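PDB 4GVO: Lmo2349 protein from Listeria monocytogenes, which probably binds L-cystine or related amino acids as the extracellular solute-binding component of an ABC transporter. Local coordinates for residues A[76-81]-A[97-102]; A[17-22]-A[171-176]; A[40-45]-A[214-219]; A[218-221]-A[225-228]. One frame throughout, in Å; residues are numbered along the deposited sequence.

Interaction 1: A[76-81]-A[97-102]; sequences QMEKSK and FPLQLT. With HIS (histidine), chain E.
The amino-acid pocket of this family 3 solute-binding protein is lined here by Q76 and E78 from the loop 76-81 and by F97 from 97-102. No direct hydrogen bond joins the two segments. Most of the meeting is at the F97 ring. Q76 OE1 lies at the edge of that ring, in its plane, 3.5 Å from F97 CD2. A bend at chi2 (-71°) turns the Q76 amide back beside the ring, with the two planes 35° apart. D35 and N95 hold the two ends of the amide. E78 runs extended beyond CG, and its OE2 approaches the ring obliquely, 3.4 Å from F97 CD1. The other oxygen, E78 OE1, rests 3.5 Å from L99 CD1. It is hydrogen-bonded to N128 and to a water that also donates to F97 O. The N of bound histidine stands 3.6 Å above the F97 ring, over its centre. That N is also 2.7 Å from E78 OE2 and 2.6 Å from Q76 O. The backbone E78 N donates to histidine O in a nearly straight bond (2.8 Å, 174°). Aromatic face, carboxylate and carbonyl thus surround the ligand's alpha-amino group, as in amino-acid-binding members of family 3.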
# COMPACT_ATOMS: atom_id res chain seq x y z
N GLN A 76 0.78 -2.80 -2.83
CA GLN A 76 0.73 -2.94 -1.37
C GLN A 76 -0.70 -3.11 -0.87
O GLN A 76 -1.11 -2.49 0.13
CB GLN A 76 1.45 -1.80 -0.69
CG GLN A 76 2.96 -1.84 -0.88
CD GLN A 76 3.60 -2.96 -0.09
OE1 GLN A 76 3.40 -3.06 1.12
NE2 GLN A 76 4.33 -3.83 -0.78
N MET A 77 -1.50 -3.94 -1.56
CA MET A 77 -2.93 -4.00 -1.24
C MET A 77 -3.20 -4.86 0.00
O MET A 77 -2.93 -6.07 0.02
CB MET A 77 -3.75 -4.55 -2.42
CG MET A 77 -3.61 -3.70 -3.69
SD MET A 77 -4.11 -1.99 -3.51
CE MET A 77 -5.89 -2.16 -3.64
N GLU A 78 -3.78 -4.21 1.01
CA GLU A 78 -4.19 -4.84 2.24
C GLU A 78 -5.43 -5.67 2.06
O GLU A 78 -6.40 -5.24 1.44
CB GLU A 78 -4.46 -3.74 3.27
CG GLU A 78 -3.20 -3.02 3.75
CD GLU A 78 -3.55 -1.69 4.43
OE1 GLU A 78 -4.20 -1.73 5.52
OE2 GLU A 78 -3.24 -0.62 3.89
N LYS A 79 -5.45 -6.87 2.66
CA LYS A 79 -6.64 -7.67 2.66
C LYS A 79 -7.67 -7.09 3.61
O LYS A 79 -7.35 -6.77 4.74
CB LYS A 79 -6.34 -9.12 3.00
CG LYS A 79 -7.57 -10.00 2.89
CD LYS A 79 -7.39 -11.35 3.54
CE LYS A 79 -6.45 -12.22 2.75
NZ LYS A 79 -6.17 -13.43 3.56
N SER A 80 -8.88 -6.92 3.14
CA SER A 80 -10.02 -6.50 3.96
C SER A 80 -11.22 -7.32 3.56
O SER A 80 -11.33 -7.78 2.43
CB SER A 80 -10.35 -5.03 3.76
OG SER A 80 -10.83 -4.76 2.45
N LYS A 81 -12.16 -7.45 4.49
CA LYS A 81 -13.38 -8.17 4.17
C LYS A 81 -14.18 -7.49 3.05
O LYS A 81 -14.75 -8.18 2.19
CB LYS A 81 -14.18 -8.42 5.43
CG LYS A 81 -14.66 -7.17 6.11
CD LYS A 81 -15.54 -7.48 7.31
CE LYS A 81 -16.23 -6.23 7.86
NZ LYS A 81 -16.81 -5.32 6.84
N PHE A 97 1.35 -4.43 6.60
CA PHE A 97 1.06 -3.01 6.44
C PHE A 97 0.28 -2.53 7.70
O PHE A 97 -0.86 -2.06 7.60
CB PHE A 97 0.30 -2.78 5.14
CG PHE A 97 0.52 -1.45 4.50
CD1 PHE A 97 -0.08 -0.28 4.97
CD2 PHE A 97 1.35 -1.35 3.38
CE1 PHE A 97 0.13 0.94 4.33
CE2 PHE A 97 1.59 -0.14 2.79
CZ PHE A 97 0.96 1.01 3.25
N PRO A 98 0.93 -2.58 8.88
CA PRO A 98 0.23 -2.17 10.10
C PRO A 98 0.03 -0.66 10.09
O PRO A 98 0.98 0.11 9.84
CB PRO A 98 1.17 -2.60 11.23
CG PRO A 98 2.50 -2.66 10.59
CD PRO A 98 2.25 -3.14 9.19
N LEU A 99 -1.18 -0.19 10.34
CA LEU A 99 -1.53 1.23 10.25
C LEU A 99 -1.60 1.90 11.62
O LEU A 99 -2.17 1.36 12.56
CB LEU A 99 -2.89 1.39 9.58
CG LEU A 99 -2.94 1.00 8.08
CD1 LEU A 99 -4.39 1.12 7.56
CD2 LEU A 99 -1.95 1.82 7.27
N GLN A 100 -1.06 3.09 11.70
CA GLN A 100 -1.14 3.96 12.86
C GLN A 100 -1.44 5.38 12.42
O GLN A 100 -1.01 5.79 11.33
CB GLN A 100 0.18 3.98 13.66
CG GLN A 100 0.41 2.71 14.47
CD GLN A 100 1.81 2.63 15.00
OE1 GLN A 100 2.70 2.24 14.30
NE2 GLN A 100 2.00 3.08 16.26
N LEU A 101 -2.09 6.15 13.28
CA LEU A 101 -2.12 7.59 13.10
C LEU A 101 -0.70 8.10 12.95
O LEU A 101 0.23 7.62 13.60
CB LEU A 101 -2.79 8.30 14.24
CG LEU A 101 -4.25 7.98 14.52
CD1 LEU A 101 -4.75 8.76 15.73
CD2 LEU A 101 -5.13 8.23 13.28
N THR A 102 -0.55 9.08 12.08
CA THR A 102 0.76 9.62 11.76
C THR A 102 0.62 11.14 11.80
O THR A 102 -0.34 11.71 11.28
CB THR A 102 1.20 9.10 10.39
OG1 THR A 102 1.40 7.69 10.47
CG2 THR A 102 2.51 9.76 9.94
N HIS E . -1.96 -0.39 1.50
CA HIS E . -2.97 0.46 0.80
C HIS E . -4.29 -0.22 0.63
O HIS E . -4.36 -1.43 0.87
CB HIS E . -2.44 0.88 -0.57
CG HIS E . -1.61 2.12 -0.50
ND1 HIS E . -0.46 2.16 0.19
CD2 HIS E . -1.82 3.43 -1.00
CE1 HIS E . 0.05 3.41 0.13
NE2 HIS E . -0.77 4.16 -0.62
OXT HIS E . -5.29 0.45 0.29
O HOH W 1 -3.52 -2.78 7.80

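Interaction 2: A[17-22]-A[171-176]; sequences TQFPNV and TPFAVD. With HIS (histidine), chain E.
F19 and F173 meet beside the ligand cleft, where the loop and short strand of 17-22 approach the first turn of helix 172-180. This fits the two-lobed periplasmic binding protein fold, in which ligand is held between the lobes. The contact is wholly apolar, with no hydrogen bond between the segments. The aromatic pair comes first. The rings are nearly parallel, at 5°, yet meet rim to rim with centroids 5.9 Å apart, so neither covers the face of the other. The closest atoms are F19 CZ and F173 CZ, at 3.7 Å. With CG anti to the backbone N (chi1 -161°), F19 carries its rim to F173 CZ. F173 instead places CG between its backbone N and carbonyl carbon (chi1 86°), which lays the ring beside F19.

Aliphatic contacts fill in around the pair. A174 CB reaches F19 CE1 obliquely, at 4.2 Å. V22 CG2 sits over the centre of the F19 face, 3.6 Å above the plane.

Among the backbone bonds, V22 N donates to F19 O, folding the 17-22 loop so that V22 folds back over the F19 ring. V175 N donates to T171 O and opens the helix. The ligand touches the same aromatic, its imidazole lying oblique to the F19 ring. V22 CG2 also meets the F173 edge, 4.1 Å from F173 CE1.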
# COMPACT_ATOMS: atom_id res chain seq x y z
N THR A 17 2.65 4.75 -9.86
CA THR A 17 3.98 5.35 -9.98
C THR A 17 4.30 6.31 -8.85
O THR A 17 5.37 6.94 -8.87
CB THR A 17 4.13 6.13 -11.31
OG1 THR A 17 3.23 7.24 -11.33
CG2 THR A 17 3.88 5.18 -12.51
N GLN A 18 3.45 6.36 -7.81
CA GLN A 18 3.57 7.39 -6.79
C GLN A 18 3.76 6.81 -5.40
O GLN A 18 3.41 7.44 -4.41
CB GLN A 18 2.34 8.29 -6.80
CG GLN A 18 2.09 8.94 -8.15
CD GLN A 18 3.17 9.93 -8.52
OE1 GLN A 18 3.44 10.86 -7.76
NE2 GLN A 18 3.80 9.73 -9.69
N PHE A 19 4.37 5.63 -5.32
CA PHE A 19 4.75 5.03 -4.03
C PHE A 19 6.25 4.78 -4.05
O PHE A 19 6.74 3.76 -4.57
CB PHE A 19 3.96 3.78 -3.73
CG PHE A 19 3.94 3.36 -2.26
CD1 PHE A 19 4.94 3.70 -1.38
CD2 PHE A 19 2.90 2.52 -1.79
CE1 PHE A 19 4.89 3.27 -0.06
CE2 PHE A 19 2.89 2.07 -0.48
CZ PHE A 19 3.88 2.47 0.39
N PRO A 20 7.03 5.72 -3.49
CA PRO A 20 8.48 5.56 -3.53
C PRO A 20 8.94 4.22 -2.98
O PRO A 20 8.42 3.75 -1.97
CB PRO A 20 8.99 6.76 -2.67
CG PRO A 20 7.94 7.82 -2.89
CD PRO A 20 6.65 7.02 -2.85
N ASN A 21 9.89 3.60 -3.69
CA ASN A 21 10.41 2.31 -3.36
C ASN A 21 9.47 1.12 -3.51
O ASN A 21 9.87 -0.02 -3.22
CB ASN A 21 11.16 2.27 -2.04
CG ASN A 21 12.64 2.66 -2.20
OD1 ASN A 21 13.00 3.40 -3.09
ND2 ASN A 21 13.46 2.22 -1.28
N VAL A 22 8.26 1.38 -3.98
CA VAL A 22 7.23 0.33 -4.13
C VAL A 22 6.77 0.21 -5.58
O VAL A 22 6.78 -0.86 -6.17
CB VAL A 22 6.07 0.59 -3.17
CG1 VAL A 22 4.84 -0.22 -3.55
CG2 VAL A 22 6.52 0.36 -1.72
N THR A 171 2.05 3.62 7.63
CA THR A 171 2.73 2.45 8.17
C THR A 171 4.20 2.81 8.38
O THR A 171 4.75 3.56 7.58
CB THR A 171 2.52 1.22 7.27
OG1 THR A 171 2.87 0.04 7.98
CG2 THR A 171 3.26 1.31 5.95
N PRO A 172 4.84 2.26 9.42
CA PRO A 172 6.22 2.62 9.69
C PRO A 172 7.20 2.53 8.52
O PRO A 172 8.03 3.45 8.38
CB PRO A 172 6.59 1.71 10.82
CG PRO A 172 5.33 1.65 11.60
CD PRO A 172 4.25 1.54 10.56
N PHE A 173 7.18 1.49 7.67
CA PHE A 173 8.20 1.42 6.63
C PHE A 173 8.11 2.62 5.71
O PHE A 173 9.12 3.10 5.20
CB PHE A 173 8.19 0.08 5.83
CG PHE A 173 7.25 0.02 4.66
CD1 PHE A 173 7.57 0.61 3.45
CD2 PHE A 173 6.06 -0.70 4.74
CE1 PHE A 173 6.72 0.49 2.35
CE2 PHE A 173 5.18 -0.78 3.66
CZ PHE A 173 5.50 -0.19 2.47
N ALA A 174 6.89 3.06 5.45
CA ALA A 174 6.67 4.15 4.53
C ALA A 174 7.06 5.49 5.15
O ALA A 174 7.68 6.34 4.49
CB ALA A 174 5.23 4.16 3.99
N VAL A 175 6.69 5.70 6.41
CA VAL A 175 7.04 6.89 7.17
C VAL A 175 8.57 7.00 7.27
O VAL A 175 9.13 8.07 7.02
CB VAL A 175 6.40 6.84 8.56
CG1 VAL A 175 6.98 7.95 9.46
CG2 VAL A 175 4.87 6.94 8.47
N ASP A 176 9.22 5.91 7.58
CA ASP A 176 10.64 5.95 7.77
C ASP A 176 11.38 6.32 6.48
O ASP A 176 12.33 7.13 6.48
CB ASP A 176 11.18 4.63 8.33
CG ASP A 176 10.81 4.41 9.84
OD1 ASP A 176 10.16 5.29 10.45
OD2 ASP A 176 11.22 3.33 10.40
N HIS E . -1.96 -0.39 1.50
CA HIS E . -2.97 0.46 0.80
C HIS E . -4.29 -0.22 0.63
O HIS E . -4.36 -1.43 0.87
CB HIS E . -2.44 0.88 -0.57
CG HIS E . -1.61 2.12 -0.50
ND1 HIS E . -0.46 2.16 0.19
CD2 HIS E . -1.82 3.43 -1.00
CE1 HIS E . 0.05 3.41 0.13
NE2 HIS E . -0.77 4.16 -0.62
OXT HIS E . -5.29 0.45 0.29

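Interaction 3: A[40-45]-A[214-219]; sequences KEIDKR and DEALQS. With NA (sodium ion), chain D.
I42 of helix 34-44 and R45, just past its end, pack on A216 and S219 of helix 207-222. The nearest backbone approach is I42 to A216, with CA atoms 5.5 Å apart. The small A216 side chain is consistent with this close approach. I42 CG2 is anti to the backbone N and touches A216 CB at 3.9 Å. R45 CB adds to the same methyl.

Beyond CB, R45 extends from CG to NE and carries its guanidinium across to S219. R45 NH1 donates to S219 OG at 3.2 Å (149°), with the oxygen tilted 22° from the guanidinium plane. The S219 hydroxyl sits between its backbone N and carbonyl carbon (chi1 72°), where it can also donate to A216 O at 2.8 Å. S219 is modelled in two positions, so both bonds are less certain.

The other edge of the guanidinium is held side-on. R45 NE and NH2 both donate to E41 OE2, each at 3.0 Å and nearly in plane. NE meets the anti lone pair. R45 NH2 also forms a salt bridge with D223. This network probably fixes the rotation of the guanidinium.

On the far side of the helix, D43 binds sodium through both O and OD1, with L46 O, Y49 O and a water completing the site. The whole is a helix-helix packing of small and branched apolar residues, edged by a salt-bridge network.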
# COMPACT_ATOMS: atom_id res chain seq x y z
N LYS A 40 8.09 -8.90 -11.53
CA LYS A 40 9.06 -9.33 -12.54
C LYS A 40 9.73 -10.66 -12.17
O LYS A 40 9.99 -11.50 -13.01
CB LYS A 40 10.10 -8.24 -12.81
CG LYS A 40 9.53 -6.99 -13.49
CD LYS A 40 10.60 -5.96 -13.82
CE LYS A 40 10.08 -4.84 -14.70
NZ LYS A 40 11.23 -4.06 -15.26
N GLU A 41 10.03 -10.84 -10.90
CA GLU A 41 10.57 -12.09 -10.39
C GLU A 41 9.57 -13.24 -10.52
O GLU A 41 9.93 -14.35 -10.91
CB GLU A 41 11.06 -11.92 -8.95
CG GLU A 41 11.80 -13.11 -8.40
CD GLU A 41 13.11 -13.38 -9.14
OE1 GLU A 41 13.73 -12.44 -9.68
OE2 GLU A 41 13.49 -14.56 -9.21
N ILE A 42 8.29 -12.97 -10.25
CA ILE A 42 7.25 -13.94 -10.45
C ILE A 42 7.14 -14.33 -11.92
O ILE A 42 7.07 -15.52 -12.26
CB ILE A 42 5.90 -13.39 -9.91
CG1 ILE A 42 5.93 -13.41 -8.40
CG2 ILE A 42 4.74 -14.17 -10.44
CD1 ILE A 42 4.85 -12.58 -7.75
N ASP A 43 7.17 -13.35 -12.80
CA ASP A 43 7.09 -13.60 -14.24
C ASP A 43 8.22 -14.55 -14.68
O ASP A 43 7.98 -15.50 -15.44
CB ASP A 43 7.17 -12.25 -14.98
CG ASP A 43 6.94 -12.32 -16.47
OD1 ASP A 43 6.57 -13.36 -17.00
OD2 ASP A 43 7.01 -11.25 -17.11
N LYS A 44 9.42 -14.33 -14.17
CA LYS A 44 10.57 -15.13 -14.53
C LYS A 44 10.33 -16.63 -14.20
O LYS A 44 10.80 -17.52 -14.91
CB LYS A 44 11.79 -14.51 -13.84
CG LYS A 44 13.08 -15.25 -13.89
CD LYS A 44 14.07 -14.60 -12.93
CE LYS A 44 14.26 -13.12 -13.21
NZ LYS A 44 15.03 -12.42 -12.11
N ARG A 45 9.59 -16.87 -13.12
CA ARG A 45 9.32 -18.18 -12.64
C ARG A 45 8.04 -18.81 -13.16
O ARG A 45 7.69 -19.94 -12.77
CB ARG A 45 9.35 -18.15 -11.10
CG ARG A 45 10.69 -17.64 -10.61
CD ARG A 45 10.81 -17.76 -9.12
NE ARG A 45 12.02 -17.07 -8.64
CZ ARG A 45 12.77 -17.49 -7.64
NH1 ARG A 45 12.44 -18.60 -6.99
NH2 ARG A 45 13.79 -16.78 -7.25
N ASP A 214 0.94 -17.84 -6.38
CA ASP A 214 1.33 -18.40 -5.07
C ASP A 214 2.48 -19.37 -5.19
O ASP A 214 3.37 -19.34 -4.36
CB ASP A 214 0.16 -19.13 -4.39
CG ASP A 214 -0.86 -18.19 -3.79
OD1 ASP A 214 -0.39 -17.10 -3.35
OD2 ASP A 214 -2.06 -18.59 -3.65
N GLU A 215 2.51 -20.20 -6.22
CA GLU A 215 3.62 -21.13 -6.43
C GLU A 215 4.93 -20.36 -6.64
O GLU A 215 5.95 -20.63 -6.02
CB GLU A 215 3.31 -22.06 -7.61
CG GLU A 215 2.25 -23.08 -7.30
CD GLU A 215 1.66 -23.79 -8.52
OE1 GLU A 215 2.02 -23.48 -9.69
OE2 GLU A 215 0.80 -24.68 -8.33
N ALA A 216 4.86 -19.36 -7.50
CA ALA A 216 6.04 -18.56 -7.76
C ALA A 216 6.51 -17.80 -6.51
O ALA A 216 7.70 -17.78 -6.18
CB ALA A 216 5.77 -17.59 -8.91
N LEU A 217 5.57 -17.14 -5.82
CA LEU A 217 5.92 -16.38 -4.65
C LEU A 217 6.49 -17.32 -3.57
O LEU A 217 7.43 -16.95 -2.88
CB LEU A 217 4.69 -15.63 -4.11
CG LEU A 217 4.94 -14.58 -3.00
CD1 LEU A 217 6.16 -13.70 -3.17
CD2 LEU A 217 3.65 -13.74 -2.83
N GLN A 218 5.92 -18.51 -3.39
CA GLN A 218 6.47 -19.42 -2.38
C GLN A 218 7.91 -19.79 -2.72
O GLN A 218 8.74 -19.89 -1.84
CB GLN A 218 5.62 -20.69 -2.29
CG GLN A 218 6.00 -21.54 -1.09
CD GLN A 218 5.72 -20.78 0.21
OE1 GLN A 218 4.59 -20.36 0.46
NE2 GLN A 218 6.74 -20.59 1.04
N SER A 219 8.21 -20.01 -4.00
CA SER A 219 9.60 -20.32 -4.36
C SER A 219 10.54 -19.14 -4.13
O SER A 219 11.71 -19.32 -3.78
CB SER A 219 9.70 -20.83 -5.80
OG SER A 219 9.49 -19.84 -6.76
NA NA D . 6.72 -15.54 -17.39
O HOH W 2 8.50 -15.87 -18.79

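Interaction 4: A[218-221]-A[225-228]; sequences QSII and TLKK
I220 and I221 pack against T225 and L226 at a tight turn between two consecutive helices, where helix 207-222 gives way to helix 225-234 after a very short break. The tight part centres on I220. Its CG2, anti to the backbone N, points at the start of the second helix, 3.8 Å from T225 CB and 4.0 Å from L226 CB. I220 also supplies a direct backbone bond. I220 O accepts from L226 N at 3.1 Å (151°), with the donor well above the carbonyl plane, 51° out of it. T225 turns its hydroxyl to D223 instead, leaving its carbon atoms to face I220. Further along, I221 and L226 lie side by side and point the same way, with I221 CG1 3.8 Å from L226 CD2. Helix 34-44 adjoins this packed side, with I42 against I220 and L38 against L226.

The other side is looser. I221 is partly exposed, and the K227 side chain leads off toward E231 and S239. Here a single water spans the two backbones. It donates to I221 O at 2.9 Å and accepts from K227 N at 3.0 Å.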
# COMPACT_ATOMS: atom_id res chain seq x y z
N GLN A 218 5.92 -18.51 -3.39
CA GLN A 218 6.47 -19.42 -2.38
C GLN A 218 7.91 -19.79 -2.72
O GLN A 218 8.74 -19.89 -1.84
CB GLN A 218 5.62 -20.69 -2.29
CG GLN A 218 6.00 -21.54 -1.09
CD GLN A 218 5.72 -20.78 0.21
OE1 GLN A 218 4.59 -20.36 0.46
NE2 GLN A 218 6.74 -20.59 1.04
N SER A 219 8.21 -20.01 -4.00
CA SER A 219 9.60 -20.32 -4.36
C SER A 219 10.54 -19.14 -4.13
O SER A 219 11.71 -19.32 -3.78
CB SER A 219 9.70 -20.83 -5.80
OG SER A 219 9.49 -19.84 -6.76
N ILE A 220 10.05 -17.92 -4.30
CA ILE A 220 10.78 -16.70 -4.00
C ILE A 220 11.05 -16.55 -2.51
O ILE A 220 12.12 -16.09 -2.11
CB ILE A 220 10.01 -15.51 -4.61
CG1 ILE A 220 10.08 -15.57 -6.14
CG2 ILE A 220 10.50 -14.15 -4.10
CD1 ILE A 220 9.03 -14.72 -6.85
N ILE A 221 10.08 -16.90 -1.70
CA ILE A 221 10.31 -16.99 -0.26
C ILE A 221 11.37 -18.05 0.05
O ILE A 221 12.34 -17.79 0.79
CB ILE A 221 8.99 -17.27 0.48
CG1 ILE A 221 8.13 -15.99 0.46
CG2 ILE A 221 9.27 -17.79 1.90
CD1 ILE A 221 6.68 -16.25 0.84
N THR A 225 14.93 -15.07 -1.84
CA THR A 225 14.79 -13.89 -2.72
C THR A 225 13.90 -12.83 -2.08
O THR A 225 14.19 -11.64 -2.20
CB THR A 225 14.30 -14.32 -4.12
OG1 THR A 225 15.28 -15.21 -4.66
CG2 THR A 225 14.14 -13.09 -5.06
N LEU A 226 12.82 -13.20 -1.40
CA LEU A 226 11.97 -12.17 -0.81
C LEU A 226 12.69 -11.43 0.28
O LEU A 226 12.50 -10.22 0.43
CB LEU A 226 10.64 -12.71 -0.32
CG LEU A 226 9.53 -11.65 -0.17
CD1 LEU A 226 9.08 -11.16 -1.53
CD2 LEU A 226 8.35 -12.22 0.61
N LYS A 227 13.50 -12.15 1.06
CA LYS A 227 14.34 -11.47 2.06
C LYS A 227 15.24 -10.39 1.44
O LYS A 227 15.31 -9.25 1.91
CB LYS A 227 15.18 -12.48 2.84
CG LYS A 227 16.19 -11.86 3.78
CD LYS A 227 15.50 -11.16 4.92
CE LYS A 227 16.47 -10.30 5.81
NZ LYS A 227 17.08 -9.13 5.10
N LYS A 228 15.89 -10.74 0.35
CA LYS A 228 16.78 -9.82 -0.34
C LYS A 228 16.02 -8.61 -0.96
O LYS A 228 16.44 -7.46 -0.84
CB LYS A 228 17.61 -10.54 -1.41
CG LYS A 228 18.68 -11.47 -0.83
CD LYS A 228 19.35 -12.33 -1.89
CE LYS A 228 20.52 -13.12 -1.31
NZ LYS A 228 21.77 -12.30 -1.26
O HOH W 3 12.83 -15.05 1.51

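Overall arrangement
From the N terminus, 17-22 comes first and meets 171-176, so interaction 2 closes a loop of 148 intervening residues. Interaction 3 opens within it at 40-45 and closes later at 214-219, so the two cross. Interaction 1, between 76-81 and 97-102, closes a short loop nested inside both. Interaction 4 follows as a local turn, starting on Q218 and S219, which it shares with interaction 3. Interactions 1 and 2 touch through P98 and T171 and both meet the bound histidine. Interactions 3 and 4 tie helices 34-44, 207-222 and 225-234 together; the centres of these two contacts lie 20 to 24 Å from those of interactions 1 and 2.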